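Local atomic coordinates of terminase, large subunit (Bacillus phage spp1, PDB entry 2WBN), a protein that packages viral DNA into empty capsids as the ATP-driven motor of the terminase and cuts the genome with its nuclease domain, the part described here. Residues N50-G58 with Y103-E114. Residues are numbered along the deposited sequence; the frame is centred on the assembly and turned at random.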
ATOM      1  N   ASN A  50      -9.378  -5.150 -10.979  1.00 51.92           N
ATOM      2  CA  ASN A  50      -8.939  -3.771 -11.085  1.00 50.72           C
ATOM      3  C   ASN A  50      -7.842  -3.601 -10.032  1.00 50.20           C
ATOM      4  O   ASN A  50      -8.000  -2.908  -9.025  1.00 49.61           O
ATOM      5  CB  ASN A  50     -10.107  -2.808 -10.877  1.00 50.47           C
ATOM      6  CG  ASN A  50      -9.791  -1.395 -11.323  1.00 50.15           C
ATOM      7  OD1 ASN A  50      -8.893  -1.174 -12.129  1.00 47.82           O
ATOM      8  ND2 ASN A  50     -10.539  -0.430 -10.809  1.00 50.51           N
ATOM      9  N   ILE A  51      -6.731  -4.281 -10.294  1.00 49.52           N
ATOM     10  CA  ILE A  51      -5.641  -4.407  -9.340  1.00 49.04           C
ATOM     11  C   ILE A  51      -4.775  -3.170  -9.301  1.00 48.46           C
ATOM     12  O   ILE A  51      -4.481  -2.556 -10.329  1.00 47.80           O
ATOM     13  CB  ILE A  51      -4.767  -5.640  -9.662  1.00 49.20           C
ATOM     14  CG1 ILE A  51      -5.564  -6.929  -9.415  1.00 50.08           C
ATOM     15  CG2 ILE A  51      -3.477  -5.636  -8.836  1.00 48.23           C
ATOM     16  CD1 ILE A  51      -6.180  -7.498 -10.640  1.00 50.81           C
ATOM     17  N   ARG A  52      -4.352  -2.822  -8.095  1.00 48.21           N
ATOM     18  CA  ARG A  52      -3.354  -1.788  -7.870  1.00 47.48           C
ATOM     19  C   ARG A  52      -2.306  -2.319  -6.929  1.00 47.34           C
ATOM     20  O   ARG A  52      -2.634  -2.895  -5.885  1.00 46.89           O
ATOM     21  CB  ARG A  52      -3.996  -0.557  -7.253  1.00 47.60           C
ATOM     22  CG  ARG A  52      -5.039   0.083  -8.121  1.00 47.95           C
ATOM     23  CD  ARG A  52      -4.455   0.731  -9.346  1.00 47.80           C
ATOM     24  NE  ARG A  52      -5.474   1.530 -10.018  1.00 48.32           N
ATOM     25  CZ  ARG A  52      -6.397   1.054 -10.854  1.00 49.54           C
ATOM     26  NH1 ARG A  52      -7.274   1.895 -11.385  1.00 49.77           N
ATOM     27  NH2 ARG A  52      -6.464  -0.242 -11.169  1.00 49.61           N
ATOM     28  N   GLN A  53      -1.036  -2.118  -7.283  1.00 47.00           N
ATOM     29  CA  GLN A  53       0.070  -2.587  -6.452  1.00 46.04           C
ATOM     30  C   GLN A  53       1.056  -1.467  -6.165  1.00 46.08           C
ATOM     31  O   GLN A  53       1.355  -0.634  -7.043  1.00 45.60           O
ATOM     32  CB  GLN A  53       0.780  -3.779  -7.094  1.00 46.14           C
ATOM     33  CG  GLN A  53      -0.145  -4.953  -7.397  1.00 47.63           C
ATOM     34  CD  GLN A  53       0.575  -6.141  -7.997  1.00 46.86           C
ATOM     35  OE1 GLN A  53       1.224  -6.047  -9.052  1.00 49.03           O
ATOM     36  NE2 GLN A  53       0.450  -7.264  -7.350  1.00 43.01           N
ATOM     37  N   GLY A  54       1.535  -1.441  -4.925  1.00 45.63           N
ATOM     38  CA  GLY A  54       2.518  -0.459  -4.477  1.00 45.40           C
ATOM     39  C   GLY A  54       3.676  -1.099  -3.735  1.00 45.19           C
ATOM     40  O   GLY A  54       3.565  -2.210  -3.218  1.00 45.04           O
ATOM     41  N   LEU A  55       4.800  -0.398  -3.701  1.00 44.91           N
ATOM     42  CA  LEU A  55       5.997  -0.934  -3.070  1.00 44.55           C
ATOM     43  C   LEU A  55       6.787   0.192  -2.450  1.00 44.47           C
ATOM     44  O   LEU A  55       7.120   1.163  -3.125  1.00 44.81           O
ATOM     45  CB  LEU A  55       6.852  -1.687  -4.092  1.00 44.78           C
ATOM     46  CG  LEU A  55       8.207  -2.191  -3.591  1.00 43.59           C
ATOM     47  CD1 LEU A  55       8.062  -3.175  -2.448  1.00 44.92           C
ATOM     48  CD2 LEU A  55       8.973  -2.814  -4.738  1.00 44.28           C
ATOM     49  N   ASP A  56       7.057   0.063  -1.157  1.00 44.47           N
ATOM     50  CA  ASP A  56       7.988   0.894  -0.466  1.00 45.19           C
ATOM     51  C   ASP A  56       9.206   0.039  -0.117  1.00 45.01           C
ATOM     52  O   ASP A  56       9.051  -1.062   0.385  1.00 45.12           O
ATOM     53  CB  ASP A  56       7.372   1.488   0.794  1.00 45.59           C
ATOM     54  CG  ASP A  56       8.282   2.532   1.426  1.00 46.49           C
ATOM     55  OD1 ASP A  56       9.307   2.147   2.042  1.00 47.75           O
ATOM     56  OD2 ASP A  56       8.011   3.742   1.260  1.00 50.77           O
ATOM     57  N   PHE A  57      10.405   0.552  -0.383  1.00 45.48           N
ATOM     58  CA  PHE A  57      11.629  -0.243  -0.259  1.00 45.50           C
ATOM     59  C   PHE A  57      12.187  -0.382   1.149  1.00 46.72           C
ATOM     60  O   PHE A  57      13.060  -1.228   1.392  1.00 46.37           O
ATOM     61  CB  PHE A  57      12.712   0.304  -1.189  1.00 45.59           C
ATOM     62  CG  PHE A  57      12.441   0.039  -2.638  1.00 42.58           C
ATOM     63  CD1 PHE A  57      12.065   1.065  -3.483  1.00 41.69           C
ATOM     64  CD2 PHE A  57      12.522  -1.255  -3.148  1.00 43.35           C
ATOM     65  CE1 PHE A  57      11.789   0.817  -4.833  1.00 42.38           C
ATOM     66  CE2 PHE A  57      12.249  -1.514  -4.484  1.00 42.43           C
ATOM     67  CZ  PHE A  57      11.873  -0.475  -5.326  1.00 42.22           C
ATOM     68  N   GLY A  58      11.706   0.433   2.078  1.00 47.00           N
ATOM     69  CA  GLY A  58      12.290   0.435   3.410  1.00 48.58           C
ATOM     70  C   GLY A  58      13.573   1.247   3.379  1.00 49.92           C
ATOM     71  O   GLY A  58      14.118   1.534   2.322  1.00 52.13           O
ATOM     72  N   TYR A 103       1.805 -12.197  -9.673  1.00 52.03           N
ATOM     73  CA  TYR A 103       1.471 -10.786  -9.546  1.00 51.83           C
ATOM     74  C   TYR A 103       2.311  -9.936 -10.503  1.00 52.63           C
ATOM     75  O   TYR A 103       2.235  -8.710 -10.473  1.00 51.69           O
ATOM     76  CB  TYR A 103       1.718 -10.310  -8.108  1.00 52.08           C
ATOM     77  CG  TYR A 103       0.858 -10.946  -7.031  1.00 50.80           C
ATOM     78  CD1 TYR A 103      -0.353 -11.575  -7.330  1.00 50.53           C
ATOM     79  CD2 TYR A 103       1.254 -10.886  -5.688  1.00 50.07           C
ATOM     80  CE1 TYR A 103      -1.139 -12.135  -6.331  1.00 49.83           C
ATOM     81  CE2 TYR A 103       0.480 -11.441  -4.700  1.00 48.97           C
ATOM     82  CZ  TYR A 103      -0.711 -12.061  -5.020  1.00 50.60           C
ATOM     83  OH  TYR A 103      -1.462 -12.614  -4.012  1.00 48.90           O
ATOM     84  N   GLU A 104       3.081 -10.588 -11.376  1.00 53.61           N
ATOM     85  CA  GLU A 104       4.041  -9.897 -12.256  1.00 54.68           C
ATOM     86  C   GLU A 104       3.307  -9.170 -13.380  1.00 54.64           C
ATOM     87  O   GLU A 104       3.844  -8.239 -13.990  1.00 54.76           O
ATOM     88  CB  GLU A 104       5.031 -10.883 -12.905  1.00 54.89           C
ATOM     89  CG  GLU A 104       5.278 -12.191 -12.142  1.00 57.14           C
ATOM     90  CD  GLU A 104       5.400 -13.388 -13.070  1.00 59.11           C
ATOM     91  OE1 GLU A 104       4.664 -14.389 -12.878  1.00 59.98           O
ATOM     92  OE2 GLU A 104       6.236 -13.317 -13.997  1.00 60.99           O
ATOM     93  N   SER A 105       2.089  -9.622 -13.667  1.00 54.48           N
ATOM     94  CA  SER A 105       1.333  -9.131 -14.808  1.00 54.44           C
ATOM     95  C   SER A 105       0.583  -7.839 -14.501  1.00 53.70           C
ATOM     96  O   SER A 105       0.082  -7.195 -15.411  1.00 54.22           O
ATOM     97  CB  SER A 105       0.358 -10.207 -15.290  1.00 54.51           C
ATOM     98  OG  SER A 105      -0.422 -10.692 -14.210  1.00 56.56           O
ATOM     99  N   ALA A 106       0.482  -7.473 -13.225  1.00 52.83           N
ATOM    100  CA  ALA A 106      -0.089  -6.189 -12.843  1.00 51.87           C
ATOM    101  C   ALA A 106       1.049  -5.246 -12.468  1.00 51.22           C
ATOM    102  O   ALA A 106       2.072  -5.659 -11.913  1.00 50.98           O
ATOM    103  CB  ALA A 106      -1.066  -6.350 -11.682  1.00 51.88           C
ATOM    104  N   ARG A 107       0.859  -3.974 -12.780  1.00 50.26           N
ATOM    105  CA  ARG A 107       1.870  -2.956 -12.552  1.00 49.92           C
ATOM    106  C   ARG A 107       2.158  -2.740 -11.072  1.00 49.19           C
ATOM    107  O   ARG A 107       1.242  -2.759 -10.266  1.00 48.31           O
ATOM    108  CB  ARG A 107       1.395  -1.638 -13.145  1.00 50.38           C
ATOM    109  CG  ARG A 107       2.396  -0.532 -13.009  1.00 51.98           C
ATOM    110  CD  ARG A 107       2.102   0.572 -13.971  1.00 54.22           C
ATOM    111  NE  ARG A 107       0.859   1.253 -13.641  1.00 56.30           N
ATOM    112  CZ  ARG A 107       0.318   2.215 -14.384  1.00 56.23           C
ATOM    113  NH1 ARG A 107       0.910   2.617 -15.504  1.00 56.55           N
ATOM    114  NH2 ARG A 107      -0.820   2.779 -14.005  1.00 56.89           N
ATOM    115  N   ILE A 108       3.432  -2.499 -10.742  1.00 48.00           N
ATOM    116  CA  ILE A 108       3.844  -2.093  -9.387  1.00 47.34           C
ATOM    117  C   ILE A 108       4.379  -0.659  -9.439  1.00 46.72           C
ATOM    118  O   ILE A 108       5.313  -0.355 -10.215  1.00 46.51           O
ATOM    119  CB  ILE A 108       4.921  -3.041  -8.800  1.00 47.01           C
ATOM    120  CG1 ILE A 108       4.403  -4.484  -8.759  1.00 47.92           C
ATOM    121  CG2 ILE A 108       5.360  -2.588  -7.391  1.00 48.07           C
ATOM    122  CD1 ILE A 108       5.476  -5.532  -8.482  1.00 48.46           C
ATOM    123  N   ILE A 109       3.752   0.231  -8.671  1.00 45.69           N
ATOM    124  CA  ILE A 109       4.234   1.591  -8.518  1.00 45.84           C
ATOM    125  C   ILE A 109       5.089   1.603  -7.269  1.00 45.81           C
ATOM    126  O   ILE A 109       4.628   1.221  -6.181  1.00 44.92           O
ATOM    127  CB  ILE A 109       3.099   2.642  -8.449  1.00 46.59           C
ATOM    128  CG1 ILE A 109       2.229   2.578  -9.718  1.00 47.21           C
ATOM    129  CG2 ILE A 109       3.690   4.043  -8.356  1.00 47.28           C
ATOM    130  CD1 ILE A 109       1.083   3.620  -9.785  1.00 46.19           C
ATOM    131  N   ALA A 110       6.348   2.014  -7.431  1.00 45.09           N
ATOM    132  CA  ALA A 110       7.328   1.900  -6.380  1.00 45.52           C
ATOM    133  C   ALA A 110       7.900   3.223  -5.920  1.00 45.71           C
ATOM    134  O   ALA A 110       8.132   4.138  -6.705  1.00 46.06           O
ATOM    135  CB  ALA A 110       8.474   0.965  -6.815  1.00 45.39           C
ATOM    136  N   ASP A 111       8.137   3.271  -4.613  1.00 46.07           N
ATOM    137  CA  ASP A 111       8.975   4.245  -3.919  1.00 45.78           C
ATOM    138  C   ASP A 111      10.128   4.759  -4.785  1.00 44.99           C
ATOM    139  O   ASP A 111      11.109   4.056  -5.000  1.00 43.83           O
ATOM    140  CB  ASP A 111       9.465   3.520  -2.641  1.00 46.13           C
ATOM    141  CG  ASP A 111      10.550   4.255  -1.858  1.00 46.49           C
ATOM    142  OD1 ASP A 111      10.796   5.467  -2.073  1.00 47.64           O
ATOM    143  OD2 ASP A 111      11.166   3.564  -0.981  1.00 47.58           O
ATOM    144  N   SER A 112      10.011   6.003  -5.261  1.00 44.78           N
ATOM    145  CA  SER A 112      10.954   6.546  -6.236  1.00 44.42           C
ATOM    146  C   SER A 112      12.267   7.036  -5.600  1.00 43.15           C
ATOM    147  O   SER A 112      13.153   7.459  -6.316  1.00 42.66           O
ATOM    148  CB  SER A 112      10.309   7.666  -7.070  1.00 45.18           C
ATOM    149  OG  SER A 112      10.015   8.803  -6.281  1.00 47.19           O
ATOM    150  N   SER A 113      12.398   6.953  -4.270  1.00 41.64           N
ATOM    151  CA  SER A 113      13.638   7.352  -3.586  1.00 40.57           C
ATOM    152  C   SER A 113      14.787   6.363  -3.813  1.00 40.24           C
ATOM    153  O   SER A 113      15.949   6.684  -3.535  1.00 39.91           O
ATOM    154  CB  SER A 113      13.409   7.509  -2.070  1.00 40.87           C
ATOM    155  OG  SER A 113      13.280   6.253  -1.436  1.00 41.29           O
ATOM    156  N   GLU A 114      14.474   5.183  -4.339  1.00 40.31           N
ATOM    157  CA  GLU A 114      15.474   4.159  -4.619  1.00 41.38           C
ATOM    158  C   GLU A 114      15.461   3.799  -6.118  1.00 41.30           C
ATOM    159  O   GLU A 114      15.045   2.699  -6.500  1.00 41.62           O
ATOM    160  CB  GLU A 114      15.203   2.932  -3.743  1.00 42.39           C
ATOM    161  CG  GLU A 114      15.246   3.237  -2.235  1.00 44.55           C
ATOM    162  CD  GLU A 114      15.503   2.001  -1.362  1.00 46.11           C
ATOM    163  OE1 GLU A 114      15.979   0.954  -1.872  1.00 46.43           O
ATOM    164  OE2 GLU A 114      15.251   2.086  -0.150  1.00 49.86           O
TER
HETATM  165  O   HOH W   1      -1.267  -2.462 -10.211  1.00 49.43           O
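Gln-53, Phe-57 and Asp-111 bury the most surface where strand 51-56 runs parallel to strand 108-110 in the RNase H-like nuclease domain. Three backbone bonds join the two segments: Ile-109 N to Gln-53 O, Leu-55 N to Ile-109 O, and, one residue past the end of strand 108-110, Asp-111 N to Leu-55 O at 2.8 Å. Gln-53 leaves the sheet on the side of Leu-55, Ile-108 and Ala-110. Its CB lies 3.4 Å from Arg-107 O, and the extended chain beyond CG carries the amide into the turn of residues 103-106, roughly perpendicular to the Tyr-103 ring (82°). Farther along, Leu-55 CB rests against Ile-108 CG2 at 3.7 Å.

Just past the strand, the Asp-111 side chain continues the pairing. With CG anti to the backbone N (chi1 170°), its OD2 receives Phe-57 N on the anti lone pair at 3.2 Å, while OD1 is held by Ser-113 N and OG from one face of the carboxylate. The Phe-57 ring has Asp-111 O at its edge, 3.3 Å from CE1, and Ala-110 CB 3.9 Å from the same carbon; the Glu-114 side chain runs antiparallel alongside it, OE1 hydrogen-bonded to Ser-117 OG.

Asp-56 and Asp-111 both bind manganese ion 1, and Asp-56 also binds ion 2 with His-190 and Asp-193. The carboxylates of Asp-56 and Asp-111, with planes 20° apart, bring Asp-56 OD1 to 3.8 Å from Asp-111 OD2, a spacing consistent with their sharing manganese ion 1. An Asx turn to Gly-58 N steadies Asp-56 OD1, and OD2 is hydrogen-bonded to Tyr-197 OH.

Strand 64-72 pairs antiparallel with 51-56, and strand 130-132 lies beyond 108-110; helix 115-124 covers Leu-55 and Phe-57, while helix 91-100 packs on Phe-57 and Tyr-103.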